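Local coordinates for prephenate dehydrogenase (Corynebacterium glutamicum ATCC 13032, PDB 3KTD), which probably oxidises prephenate with NAD+ or NADP+ on the route to tyrosine, at residues N94-V100 against R119-P125; V148-D152 against W168-V172; L23-L27 against M174-V178; P313-P319 against A336-F341. All blocks are in the same frame, centred on the assembly; numbering follows the deposited sequence.

Interaction 1 (N94-V100 against R119-P125); sequences NNGFTDV and RYVGSHP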
loop_
_atom_site.group_PDB
_atom_site.type_symbol
_atom_site.label_atom_id
_atom_site.label_comp_id
_atom_site.label_asym_id
_atom_site.label_seq_id
_atom_site.Cartn_x
_atom_site.Cartn_y
_atom_site.Cartn_z
ATOM N N ASN A 94 41.037 -9.122 12.501
ATOM C CA ASN A 94 41.471 -9.362 11.128
ATOM C C ASN A 94 40.379 -9.989 10.255
ATOM O O ASN A 94 40.523 -10.042 9.040
ATOM C CB ASN A 94 42.757 -10.220 11.105
ATOM C CG ASN A 94 43.441 -10.218 9.732
ATOM O OD1 ASN A 94 43.509 -9.187 9.056
ATOM N ND2 ASN A 94 43.940 -11.376 9.315
ATOM N N ASN A 95 39.293 -10.449 10.860
ATOM C CA ASN A 95 38.200 -11.047 10.091
ATOM C C ASN A 95 37.459 -10.045 9.218
ATOM O O ASN A 95 37.318 -8.883 9.586
ATOM C CB ASN A 95 37.176 -11.702 11.016
ATOM C CG ASN A 95 37.743 -12.853 11.765
ATOM O OD1 ASN A 95 38.680 -12.690 12.541
ATOM N ND2 ASN A 95 37.200 -14.037 11.534
ATOM N N GLY A 96 36.995 -10.504 8.062
ATOM C CA GLY A 96 36.107 -9.706 7.218
ATOM C C GLY A 96 34.695 -9.751 7.798
ATOM O O GLY A 96 34.361 -10.689 8.532
ATOM N N PHE A 97 33.867 -8.751 7.489
ATOM C CA PHE A 97 32.513 -8.727 8.025
ATOM C C PHE A 97 31.541 -7.820 7.273
ATOM O O PHE A 97 31.939 -6.833 6.662
ATOM C CB PHE A 97 32.543 -8.323 9.503
ATOM C CG PHE A 97 33.018 -6.932 9.733
ATOM C CD1 PHE A 97 34.379 -6.658 9.836
ATOM C CD2 PHE A 97 32.107 -5.883 9.839
ATOM C CE1 PHE A 97 34.828 -5.356 10.046
ATOM C CE2 PHE A 97 32.538 -4.582 10.045
ATOM C CZ PHE A 97 33.904 -4.314 10.152
ATOM N N THR A 98 30.255 -8.155 7.358
ATOM C CA THR A 98 29.204 -7.392 6.704
ATOM C C THR A 98 28.019 -7.193 7.642
ATOM O O THR A 98 27.907 -7.884 8.649
ATOM C CB THR A 98 28.749 -8.088 5.416
ATOM O OG1 THR A 98 27.796 -7.263 4.736
ATOM C CG2 THR A 98 28.149 -9.452 5.709
ATOM N N ASP A 99 27.156 -6.231 7.321
ATOM C CA ASP A 99 25.963 -5.947 8.122
ATOM C C ASP A 99 24.713 -6.110 7.261
ATOM O O ASP A 99 24.817 -6.384 6.076
ATOM C CB ASP A 99 26.012 -4.531 8.692
ATOM C CG ASP A 99 25.645 -3.472 7.668
ATOM O OD1 ASP A 99 26.379 -3.324 6.672
ATOM O OD2 ASP A 99 24.626 -2.778 7.871
ATOM N N VAL A 100 23.537 -5.919 7.849
ATOM C CA VAL A 100 22.274 -6.092 7.118
ATOM C C VAL A 100 21.291 -4.914 7.261
ATOM O O VAL A 100 20.134 -5.005 6.853
ATOM C CB VAL A 100 21.583 -7.353 7.597
ATOM C CG1 VAL A 100 22.512 -8.553 7.417
ATOM C CG2 VAL A 100 21.163 -7.182 9.047
ATOM N N ARG A 119 38.213 -4.145 6.341
ATOM C CA ARG A 119 37.626 -5.488 6.517
ATOM C C ARG A 119 36.093 -5.557 6.367
ATOM O O ARG A 119 35.498 -6.604 6.602
ATOM C CB ARG A 119 38.004 -6.016 7.901
ATOM C CG ARG A 119 39.486 -6.265 8.094
ATOM C CD ARG A 119 39.938 -7.499 7.333
ATOM N NE ARG A 119 41.393 -7.657 7.365
ATOM C CZ ARG A 119 42.234 -7.234 6.420
ATOM N NH1 ARG A 119 41.795 -6.635 5.316
ATOM N NH2 ARG A 119 43.532 -7.428 6.576
ATOM N N TYR A 120 35.471 -4.462 5.935
ATOM C CA TYR A 120 34.016 -4.328 5.918
ATOM C C TYR A 120 33.403 -4.279 4.531
ATOM O O TYR A 120 33.912 -3.606 3.636
ATOM C CB TYR A 120 33.635 -3.037 6.649
ATOM C CG TYR A 120 32.175 -2.627 6.550
ATOM C CD1 TYR A 120 31.166 -3.415 7.096
ATOM C CD2 TYR A 120 31.814 -1.426 5.959
ATOM C CE1 TYR A 120 29.838 -3.027 7.029
ATOM C CE2 TYR A 120 30.490 -1.026 5.888
ATOM C CZ TYR A 120 29.511 -1.828 6.423
ATOM O OH TYR A 120 28.205 -1.432 6.337
ATOM N N VAL A 121 32.303 -4.999 4.358
ATOM C CA VAL A 121 31.496 -4.860 3.161
ATOM C C VAL A 121 30.038 -4.677 3.572
ATOM O O VAL A 121 29.409 -5.586 4.102
ATOM C CB VAL A 121 31.634 -6.039 2.221
ATOM C CG1 VAL A 121 30.794 -5.776 0.951
ATOM C CG2 VAL A 121 33.119 -6.272 1.887
ATOM N N GLY A 122 29.511 -3.483 3.337
ATOM C CA GLY A 122 28.130 -3.201 3.661
ATOM C C GLY A 122 27.180 -4.063 2.855
ATOM O O GLY A 122 27.435 -4.385 1.693
ATOM N N SER A 123 26.093 -4.479 3.481
ATOM C CA SER A 123 25.051 -5.122 2.728
ATOM C C SER A 123 23.686 -4.835 3.324
ATOM O O SER A 123 23.561 -4.487 4.487
ATOM C CB SER A 123 25.303 -6.614 2.640
ATOM O OG SER A 123 24.604 -7.301 3.653
ATOM N N HIS A 124 22.666 -4.977 2.500
ATOM C CA HIS A 124 21.295 -4.719 2.911
ATOM C C HIS A 124 20.336 -5.584 2.112
ATOM O O HIS A 124 20.180 -5.350 0.925
ATOM C CB HIS A 124 20.953 -3.237 2.704
ATOM C CG HIS A 124 19.517 -2.900 2.967
ATOM N ND1 HIS A 124 18.860 -1.878 2.315
ATOM C CD2 HIS A 124 18.607 -3.460 3.801
ATOM C CE1 HIS A 124 17.613 -1.814 2.747
ATOM N NE2 HIS A 124 17.432 -2.768 3.644
ATOM N N PRO A 125 19.726 -6.604 2.746
ATOM C CA PRO A 125 18.658 -7.366 2.082
ATOM C C PRO A 125 17.332 -6.620 2.124
ATOM O O PRO A 125 17.003 -6.011 3.145
ATOM C CB PRO A 125 18.557 -8.638 2.926
ATOM C CG PRO A 125 19.079 -8.260 4.254
ATOM C CD PRO A 125 20.160 -7.261 3.992
#

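Interaction 2 (V148-D152 against W168-V172); sequences VVTFD and WKDVV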
loop_
_atom_site.group_PDB
_atom_site.type_symbol
_atom_site.label_atom_id
_atom_site.label_comp_id
_atom_site.label_asym_id
_atom_site.label_seq_id
_atom_site.Cartn_x
_atom_site.Cartn_y
_atom_site.Cartn_z
ATOM N N VAL A 148 21.430 -5.691 -1.524
ATOM C CA VAL A 148 22.436 -4.703 -1.873
ATOM C C VAL A 148 23.783 -5.072 -1.231
ATOM O O VAL A 148 23.835 -5.473 -0.069
ATOM C CB VAL A 148 22.037 -3.284 -1.430
ATOM C CG1 VAL A 148 23.176 -2.286 -1.716
ATOM C CG2 VAL A 148 20.739 -2.860 -2.114
ATOM N N VAL A 149 24.852 -4.967 -2.013
ATOM C CA VAL A 149 26.213 -5.128 -1.506
ATOM C C VAL A 149 27.001 -3.883 -1.893
ATOM O O VAL A 149 27.045 -3.517 -3.063
ATOM C CB VAL A 149 26.901 -6.374 -2.072
ATOM C CG1 VAL A 149 28.372 -6.382 -1.686
ATOM C CG2 VAL A 149 26.203 -7.616 -1.574
ATOM N N THR A 150 27.622 -3.240 -0.913
ATOM C CA THR A 150 28.356 -2.006 -1.157
ATOM C C THR A 150 29.770 -2.234 -1.684
ATOM O O THR A 150 30.278 -3.355 -1.691
ATOM C CB THR A 150 28.430 -1.162 0.109
ATOM O OG1 THR A 150 29.090 -1.916 1.136
ATOM C CG2 THR A 150 27.024 -0.771 0.559
ATOM N N PHE A 151 30.377 -1.142 -2.141
ATOM C CA PHE A 151 31.724 -1.152 -2.708
ATOM C C PHE A 151 32.393 0.231 -2.642
ATOM O O PHE A 151 33.172 0.588 -3.517
ATOM C CB PHE A 151 31.678 -1.650 -4.169
ATOM C CG PHE A 151 30.861 -0.775 -5.100
ATOM C CD1 PHE A 151 29.489 -0.952 -5.223
ATOM C CD2 PHE A 151 31.469 0.205 -5.871
ATOM C CE1 PHE A 151 28.741 -0.152 -6.084
ATOM C CE2 PHE A 151 30.727 1.010 -6.732
ATOM C CZ PHE A 151 29.364 0.832 -6.837
ATOM N N ASP A 152 32.121 0.998 -1.592
ATOM C CA ASP A 152 32.653 2.364 -1.502
ATOM C C ASP A 152 34.182 2.397 -1.463
ATOM O O ASP A 152 34.799 3.303 -2.029
ATOM C CB ASP A 152 32.109 3.102 -0.272
ATOM C CG ASP A 152 30.596 3.165 -0.246
ATOM O OD1 ASP A 152 29.963 2.129 0.063
ATOM O OD2 ASP A 152 30.047 4.257 -0.508
ATOM N N TRP A 168 34.748 -8.986 -0.195
ATOM C CA TRP A 168 33.640 -8.534 -1.024
ATOM C C TRP A 168 33.057 -9.683 -1.839
ATOM O O TRP A 168 31.839 -9.841 -1.895
ATOM C CB TRP A 168 34.101 -7.411 -1.948
ATOM C CG TRP A 168 33.035 -6.886 -2.824
ATOM C CD1 TRP A 168 32.182 -5.866 -2.550
ATOM C CD2 TRP A 168 32.717 -7.337 -4.139
ATOM N NE1 TRP A 168 31.343 -5.656 -3.615
ATOM C CE2 TRP A 168 31.652 -6.549 -4.604
ATOM C CE3 TRP A 168 33.231 -8.339 -4.972
ATOM C CZ2 TRP A 168 31.085 -6.726 -5.857
ATOM C CZ3 TRP A 168 32.666 -8.517 -6.229
ATOM C CH2 TRP A 168 31.603 -7.712 -6.656
ATOM N N LYS A 169 33.924 -10.484 -2.457
ATOM C CA LYS A 169 33.477 -11.630 -3.245
ATOM C C LYS A 169 32.639 -12.591 -2.408
ATOM O O LYS A 169 31.504 -12.899 -2.783
ATOM C CB LYS A 169 34.655 -12.355 -3.894
ATOM C CG LYS A 169 35.218 -11.588 -5.089
ATOM C CD LYS A 169 36.239 -12.382 -5.927
ATOM C CE LYS A 169 37.660 -12.329 -5.380
ATOM N NZ LYS A 169 38.611 -12.752 -6.435
ATOM N N ASP A 170 33.164 -13.033 -1.271
ATOM C CA ASP A 170 32.410 -13.945 -0.407
ATOM C C ASP A 170 31.018 -13.392 -0.012
ATOM O O ASP A 170 30.050 -14.141 0.050
ATOM C CB ASP A 170 33.218 -14.312 0.844
ATOM C CG ASP A 170 34.288 -15.379 0.577
ATOM O OD1 ASP A 170 34.208 -16.125 -0.426
ATOM O OD2 ASP A 170 35.213 -15.490 1.401
ATOM N N VAL A 171 30.911 -12.091 0.228
ATOM C CA VAL A 171 29.628 -11.503 0.595
ATOM C C VAL A 171 28.648 -11.638 -0.563
ATOM O O VAL A 171 27.473 -11.950 -0.366
ATOM C CB VAL A 171 29.764 -10.010 0.991
ATOM C CG1 VAL A 171 28.403 -9.326 1.011
ATOM C CG2 VAL A 171 30.465 -9.875 2.342
ATOM N N VAL A 172 29.141 -11.419 -1.775
ATOM C CA VAL A 172 28.310 -11.524 -2.960
ATOM C C VAL A 172 27.953 -12.991 -3.224
ATOM O O VAL A 172 26.802 -13.320 -3.545
ATOM C CB VAL A 172 29.015 -10.913 -4.167
ATOM C CG1 VAL A 172 28.181 -11.088 -5.413
ATOM C CG2 VAL A 172 29.273 -9.451 -3.914
#

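Interaction 3 (L23-L27 against M174-V178); sequences LLRDL and MALAV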
loop_
_atom_site.group_PDB
_atom_site.type_symbol
_atom_site.label_atom_id
_atom_site.label_comp_id
_atom_site.label_asym_id
_atom_site.label_seq_id
_atom_site.Cartn_x
_atom_site.Cartn_y
_atom_site.Cartn_z
ATOM N N LEU A 23 19.024 -16.579 7.229
ATOM C CA LEU A 23 20.279 -16.728 6.519
ATOM C C LEU A 23 20.947 -18.034 6.947
ATOM O O LEU A 23 21.419 -18.780 6.109
ATOM C CB LEU A 23 21.188 -15.528 6.797
ATOM C CG LEU A 23 22.554 -15.497 6.111
ATOM C CD1 LEU A 23 22.412 -15.322 4.607
ATOM C CD2 LEU A 23 23.404 -14.386 6.705
ATOM N N LEU A 24 20.956 -18.315 8.247
ATOM C CA LEU A 24 21.557 -19.538 8.765
ATOM C C LEU A 24 20.859 -20.743 8.164
ATOM O O LEU A 24 21.513 -21.703 7.737
ATOM C CB LEU A 24 21.451 -19.597 10.292
ATOM C CG LEU A 24 21.947 -20.866 11.004
ATOM C CD1 LEU A 24 23.444 -20.900 11.079
ATOM C CD2 LEU A 24 21.371 -20.960 12.403
ATOM N N ARG A 25 19.530 -20.686 8.128
ATOM C CA ARG A 25 18.736 -21.798 7.612
ATOM C C ARG A 25 18.989 -22.037 6.124
ATOM O O ARG A 25 19.165 -23.188 5.708
ATOM C CB ARG A 25 17.240 -21.568 7.839
ATOM C CG ARG A 25 16.748 -21.702 9.274
ATOM C CD ARG A 25 15.246 -21.381 9.321
ATOM N NE ARG A 25 14.628 -21.571 10.633
ATOM C CZ ARG A 25 14.297 -22.748 11.161
ATOM N NH1 ARG A 25 14.546 -23.880 10.512
ATOM N NH2 ARG A 25 13.730 -22.796 12.362
ATOM N N ASP A 26 18.997 -20.962 5.329
ATOM C CA ASP A 26 19.201 -21.093 3.882
ATOM C C ASP A 26 20.624 -21.564 3.548
ATOM O O ASP A 26 20.815 -22.353 2.622
ATOM C CB ASP A 26 18.886 -19.781 3.144
ATOM C CG ASP A 26 17.387 -19.530 2.976
ATOM O OD1 ASP A 26 16.589 -20.501 3.038
ATOM O OD2 ASP A 26 17.003 -18.351 2.756
ATOM N N LEU A 27 21.609 -21.080 4.300
ATOM C CA LEU A 27 22.993 -21.480 4.100
ATOM C C LEU A 27 23.194 -22.937 4.473
ATOM O O LEU A 27 24.006 -23.633 3.857
ATOM C CB LEU A 27 23.946 -20.614 4.922
ATOM C CG LEU A 27 24.213 -19.201 4.399
ATOM C CD1 LEU A 27 25.104 -18.447 5.359
ATOM C CD2 LEU A 27 24.826 -19.222 3.001
HETATM N N MSE A 174 27.747 -15.261 -1.014
HETATM C CA MSE A 174 26.808 -15.600 0.053
HETATM C C MSE A 174 25.381 -15.178 -0.340
HETATM O O MSE A 174 24.457 -16.003 -0.335
HETATM C CB MSE A 174 27.226 -14.922 1.366
HETATM C CG MSE A 174 26.469 -15.401 2.592
HETATM SE SE MSE A 174 26.728 -14.302 4.179
HETATM C CE MSE A 174 25.908 -12.649 3.575
ATOM N N ALA A 175 25.207 -13.904 -0.682
ATOM C CA ALA A 175 23.901 -13.385 -1.097
ATOM C C ALA A 175 23.340 -14.172 -2.280
ATOM O O ALA A 175 22.130 -14.430 -2.348
ATOM C CB ALA A 175 24.000 -11.911 -1.452
ATOM N N LEU A 176 24.214 -14.555 -3.213
ATOM C CA LEU A 176 23.780 -15.329 -4.378
ATOM C C LEU A 176 23.464 -16.784 -3.982
ATOM O O LEU A 176 22.529 -17.381 -4.518
ATOM C CB LEU A 176 24.821 -15.284 -5.501
ATOM C CG LEU A 176 25.115 -13.945 -6.191
ATOM C CD1 LEU A 176 26.351 -14.116 -7.094
ATOM C CD2 LEU A 176 23.930 -13.412 -6.987
ATOM N N ALA A 177 24.224 -17.333 -3.030
ATOM C CA ALA A 177 24.001 -18.699 -2.531
ATOM C C ALA A 177 22.586 -18.937 -1.962
ATOM O O ALA A 177 22.121 -20.089 -1.939
ATOM C CB ALA A 177 25.049 -19.058 -1.483
ATOM N N VAL A 178 21.914 -17.868 -1.506
ATOM C CA VAL A 178 20.545 -17.962 -0.958
ATOM C C VAL A 178 19.470 -17.341 -1.894
ATOM O O VAL A 178 18.465 -16.762 -1.441
ATOM C CB VAL A 178 20.474 -17.334 0.472
ATOM C CG1 VAL A 178 21.469 -18.008 1.398
ATOM C CG2 VAL A 178 20.724 -15.822 0.436
#

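Interaction 4 (P313-P319 against A336-F341); sequences PVLRLHP and ARIEVF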
loop_
_atom_site.group_PDB
_atom_site.type_symbol
_atom_site.label_atom_id
_atom_site.label_comp_id
_atom_site.label_asym_id
_atom_site.label_seq_id
_atom_site.Cartn_x
_atom_site.Cartn_y
_atom_site.Cartn_z
ATOM N N PRO A 313 18.038 -5.389 -15.244
ATOM C CA PRO A 313 19.138 -5.812 -16.103
ATOM C C PRO A 313 20.193 -6.558 -15.306
ATOM O O PRO A 313 20.239 -6.434 -14.089
ATOM C CB PRO A 313 19.692 -4.495 -16.651
ATOM C CG PRO A 313 19.234 -3.457 -15.712
ATOM C CD PRO A 313 17.916 -3.921 -15.201
ATOM N N VAL A 314 21.030 -7.318 -15.997
ATOM C CA VAL A 314 22.033 -8.143 -15.343
ATOM C C VAL A 314 23.414 -7.962 -15.976
ATOM O O VAL A 314 23.605 -8.251 -17.152
ATOM C CB VAL A 314 21.610 -9.636 -15.358
ATOM C CG1 VAL A 314 21.119 -10.041 -16.732
ATOM C CG2 VAL A 314 22.748 -10.533 -14.899
ATOM N N LEU A 315 24.359 -7.457 -15.184
ATOM C CA LEU A 315 25.750 -7.311 -15.599
ATOM C C LEU A 315 26.596 -8.396 -14.958
ATOM O O LEU A 315 26.429 -8.708 -13.777
ATOM C CB LEU A 315 26.314 -5.948 -15.199
ATOM C CG LEU A 315 26.219 -4.829 -16.234
ATOM C CD1 LEU A 315 24.825 -4.751 -16.864
ATOM C CD2 LEU A 315 26.622 -3.502 -15.591
ATOM N N ARG A 316 27.514 -8.950 -15.746
ATOM C CA ARG A 316 28.441 -9.984 -15.290
ATOM C C ARG A 316 29.810 -9.363 -15.027
ATOM O O ARG A 316 30.493 -8.939 -15.956
ATOM C CB ARG A 316 28.539 -11.109 -16.336
ATOM C CG ARG A 316 27.334 -12.057 -16.326
ATOM C CD ARG A 316 27.079 -12.746 -17.667
ATOM N NE ARG A 316 28.220 -13.517 -18.164
ATOM C CZ ARG A 316 28.180 -14.351 -19.208
ATOM N NH1 ARG A 316 27.045 -14.558 -19.875
ATOM N NH2 ARG A 316 29.283 -15.004 -19.576
ATOM N N LEU A 317 30.198 -9.293 -13.760
ATOM C CA LEU A 317 31.502 -8.748 -13.396
ATOM C C LEU A 317 32.545 -9.842 -13.469
ATOM O O LEU A 317 32.232 -11.014 -13.303
ATOM C CB LEU A 317 31.492 -8.177 -11.980
ATOM C CG LEU A 317 30.355 -7.221 -11.632
ATOM C CD1 LEU A 317 30.592 -6.628 -10.255
ATOM C CD2 LEU A 317 30.219 -6.130 -12.676
ATOM N N HIS A 318 33.789 -9.447 -13.712
ATOM C CA HIS A 318 34.907 -10.375 -13.725
ATOM C C HIS A 318 36.001 -9.791 -12.845
ATOM O O HIS A 318 36.990 -9.264 -13.355
ATOM C CB HIS A 318 35.428 -10.585 -15.153
ATOM C CG HIS A 318 34.409 -11.145 -16.095
ATOM N ND1 HIS A 318 33.568 -10.346 -16.844
ATOM C CD2 HIS A 318 34.098 -12.424 -16.418
ATOM C CE1 HIS A 318 32.784 -11.108 -17.585
ATOM N NE2 HIS A 318 33.083 -12.372 -17.344
ATOM N N PRO A 319 35.825 -9.859 -11.515
ATOM C CA PRO A 319 36.860 -9.367 -10.609
ATOM C C PRO A 319 38.242 -9.815 -11.068
ATOM O O PRO A 319 38.404 -10.960 -11.476
ATOM C CB PRO A 319 36.498 -10.020 -9.276
ATOM C CG PRO A 319 35.042 -10.209 -9.339
ATOM C CD PRO A 319 34.679 -10.421 -10.784
ATOM N N ALA A 336 21.153 -2.514 -11.827
ATOM C CA ALA A 336 21.380 -3.847 -12.358
ATOM C C ALA A 336 21.787 -4.786 -11.236
ATOM O O ALA A 336 22.484 -4.386 -10.314
ATOM C CB ALA A 336 22.454 -3.810 -13.413
ATOM N N ARG A 337 21.302 -6.020 -11.299
ATOM C CA ARG A 337 21.767 -7.063 -10.402
ATOM C C ARG A 337 23.028 -7.600 -11.060
ATOM O O ARG A 337 23.235 -7.374 -12.247
ATOM C CB ARG A 337 20.721 -8.166 -10.222
ATOM C CG ARG A 337 20.479 -9.040 -11.448
ATOM C CD ARG A 337 19.331 -10.033 -11.250
ATOM N NE ARG A 337 19.287 -10.968 -12.373
ATOM C CZ ARG A 337 20.055 -12.054 -12.498
ATOM N NH1 ARG A 337 20.934 -12.393 -11.554
ATOM N NH2 ARG A 337 19.942 -12.819 -13.579
ATOM N N ILE A 338 23.871 -8.295 -10.305
ATOM C CA ILE A 338 25.125 -8.812 -10.859
ATOM C C ILE A 338 25.351 -10.295 -10.600
ATOM O O ILE A 338 24.822 -10.865 -9.651
ATOM C CB ILE A 338 26.350 -8.026 -10.325
ATOM C CG1 ILE A 338 26.607 -8.335 -8.847
ATOM C CG2 ILE A 338 26.154 -6.527 -10.524
ATOM C CD1 ILE A 338 27.799 -7.603 -8.285
ATOM N N GLU A 339 26.148 -10.900 -11.471
ATOM C CA GLU A 339 26.566 -12.291 -11.354
ATOM C C GLU A 339 28.066 -12.298 -11.622
ATOM O O GLU A 339 28.497 -11.840 -12.676
ATOM C CB GLU A 339 25.824 -13.167 -12.375
ATOM C CG GLU A 339 24.363 -13.540 -11.992
ATOM C CD GLU A 339 24.249 -14.690 -10.961
ATOM O OE1 GLU A 339 25.222 -15.468 -10.787
ATOM O OE2 GLU A 339 23.174 -14.823 -10.328
ATOM N N VAL A 340 28.863 -12.802 -10.683
ATOM C CA VAL A 340 30.325 -12.739 -10.818
ATOM C C VAL A 340 30.943 -14.037 -11.350
ATOM O O VAL A 340 30.796 -15.097 -10.746
ATOM C CB VAL A 340 30.993 -12.337 -9.484
ATOM C CG1 VAL A 340 30.287 -11.117 -8.901
ATOM C CG2 VAL A 340 30.963 -13.475 -8.486
ATOM N N PHE A 341 31.616 -13.945 -12.494
ATOM C CA PHE A 341 32.318 -15.086 -13.086
ATOM C C PHE A 341 33.839 -14.960 -12.903
ATOM O O PHE A 341 34.334 -14.204 -12.063
ATOM C CB PHE A 341 31.968 -15.233 -14.577
ATOM C CG PHE A 341 30.534 -15.655 -14.846
ATOM C CD1 PHE A 341 29.692 -16.105 -13.819
ATOM C CD2 PHE A 341 30.052 -15.680 -16.151
ATOM C CE1 PHE A 341 28.382 -16.511 -14.088
ATOM C CE2 PHE A 341 28.744 -16.096 -16.423
ATOM C CZ PHE A 341 27.912 -16.509 -15.393
ATOM O OXT PHE A 341 34.625 -15.630 -13.580
#

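Interaction 1 (N94-V100 against R119-P125)
Phe-97 and Arg-119 begin the backbone pairing: the amide N of Phe-97 donates to Arg-119 O at 2.8 Å, and Phe-97 O accepts from Val-121 N at 3.0 Å. Phe-97 therefore bridges the residues on either side of Tyr-120, the usual ladder of parallel strands.

Among the side-chain hydrogen bonds, Arg-119 bends at chi2 (-73°) and grips Asn-94 side-on, NE and NH2 both donating to the single oxygen OD1, which lies in the guanidinium plane. The NH2 to OD1 distance is 3.0 Å. At the other end, Tyr-120 OH donates to Asp-99 OD1 at 2.7 Å, coming from above the carboxylate plane, and the Ser-123 N bond to that same oxygen is weak. Asp-99 OD2 turns to the salt bridge with Lys-104 and to Val-101 N, so both carboxylate oxygens are engaged. Ser-123 OG reaches the backbone of the same residue, 2.6 Å from Asp-99 O.

These are the two strands of a beta-alpha-beta unit, 97-99 and 120-125, connected through helix 105-113 within the Rossmann-type nucleotide-binding domain. They lie side by side in its buried sheet, and strand 71-74 flanks 97-99 on the far side.

The apolar contacts are led by Phe-97 and Tyr-120, which share one face of the sheet. The Phe-97 ring turns one face to Tyr-120, whose CA sits over the ring centre; the two ring planes are inclined at 37°, and Phe-97 CE2 comes 3.5 Å from Tyr-120 CD1. Further along, Val-100 CB packs against Pro-125 CD at 3.9 Å.

Interaction 2 (V148-D152 against W168-V172)
Val-149 drives both of its methyl groups into the helix that carries Trp-168, Val-171 and Val-172. This is the strand-to-helix packing of a beta-alpha-beta unit, with strand 146-149 leading into helix 162-177 and the helix into strand 181-184, at the far end of the Rossmann-type sheet.

The rotamer of Val-149 divides the work. CG1, anti to the backbone N (chi1 171°), touches both Trp-168 and Val-172, 3.6 Å from Trp-168 NE1 and 3.9 Å from Val-172 CG2. The Val-149 and Val-171 side chains run antiparallel past one another, CG2 of the first meeting CG1 of the second at 3.8 Å.

Trp-168 swings its indole away from its own amide N, with chi1 at -180°, and so carries the pyrrole side toward the strand. One face of the indole is covered from within the helix by Val-172 CG2; the rings of Trp-164 and Trp-324, from outside the contact, also meet the indole. Phe-151 touches Trp-168 only through its CB, because its ring leaves toward Leu-328 and Ile-329 of helix 324-334.

The carbonyl of Thr-150 stands at the indole edge, near the ring plane, with its O 3.2 Å from Trp-168 NE1.

Interaction 3 (L23-L27 against M174-V178)
Leu-23 opens the contact with both of its methyls. CG lies opposite the backbone N (chi1 -179°), which carries the branch across to the other helix: CD2 meets the selenium of Met-174, modelled as selenomethionine, with the atoms Leu-23 CD2 and Met-174 SE 4.2 Å apart, while CD1 touches Val-178 CG1 at 4.3 Å. The side chains of Leu-23 and Met-174 cross at about a right angle.

One turn later, Asp-26 points its CB toward Val-178, just past the end of the other helix, and it is this methylene that does the touching: Asp-26 CB rests 3.6 Å from Val-178 CG1. Its carboxylate is occupied beyond this contact, where OD1 accepts from the backbone N of Gly-140.

Leu-27 follows with CD2 as its working atom. That methyl lies 3.9 Å from Val-178 CG1 and 4.2 Å from Met-174 CG, with the methyl of Ala-177 more distant. Val-178 CG1 is thus shared by Leu-23, Asp-26 and Leu-27, and no hydrogen bond crosses between the segments.

Helix 18-29 follows strand 11-14 through a glycine-rich turn consistent with the dinucleotide-binding GxGxxG motif, and Leu-23 touches residues of that pattern. Here the helix packs beside the C-terminal end of helix 162-177. Strands of the sheet pack against the pair: Trp-147 of strand 146-149 touches Leu-23, Met-174 and Val-178; Val-11 of strand 11-14 touches Leu-27 and Met-174; Val-34 of strand 34-37 touches Leu-27.

Interaction 4 (P313-P319 against A336-F341)
Arg-316 reaches along the neighbouring strand to the C-terminal residue, Phe-341. Its CB and CG run past the backbone carbonyl of Glu-339, with CB 3.7 Å from Glu-339 O. The bend at chi3 (57°) then turns the chain toward the CE2 side of the Phe-341 ring: CD lies 3.9 Å from Phe-341 CE2, and NE comes closer, 3.2 Å from the same carbon. CZ follows at 3.3 Å from Phe-341 CE2, so that this ring carbon lies over one face of the guanidinium. At the tip, NH2 sits at the edge of the Phe-341 ring, in its plane, the two flat groups being inclined at 56°.

The strands 314-317 and 337-340 form a parallel pair, joined by helix 324-334 as a beta-alpha-beta unit at the C terminus, and Ile-338 also bonds through its backbone to Val-182 of strand 181-184. The ladder runs from Arg-337 N donating to Pro-313 O, through Leu-315 N to Arg-337 O and Glu-339 N to Leu-315 O, to Phe-341 N on Leu-317 O; the Leu-317 N to Glu-339 O bond is weak.

On the same face as Arg-316, Val-314 CG2 covers the centre of the Arg-337 guanidinium, 3.9 Å from its CZ. On the other face Leu-317 CD1 meets Ile-338 CD1 at 3.6 Å, next to Trp-168 of helix 162-177.

Overall arrangement
From the N terminus, helix 18-29 supplies the first half of interaction 3, whose partner comes almost 150 residues later. Interactions 1 and 2 both close within that span, one after the other. Interaction 1 pairs strands 97-99 and 120-125; the latter then bonds to strand 146-149, where interaction 2 begins, through His-124 O to Val-148 N and Gly-122 O to Thr-150 N. Helix 162-177 serves interactions 2 and 3 in turn, tying the far strands to the glycine-rich start of the domain. Interaction 4 closes last, in series with the rest; strand 337-340 reaches strand 181-184 through Ile-338, and the pair packs on that helix at Trp-168, Val-172 and Leu-176. None of the loops cross.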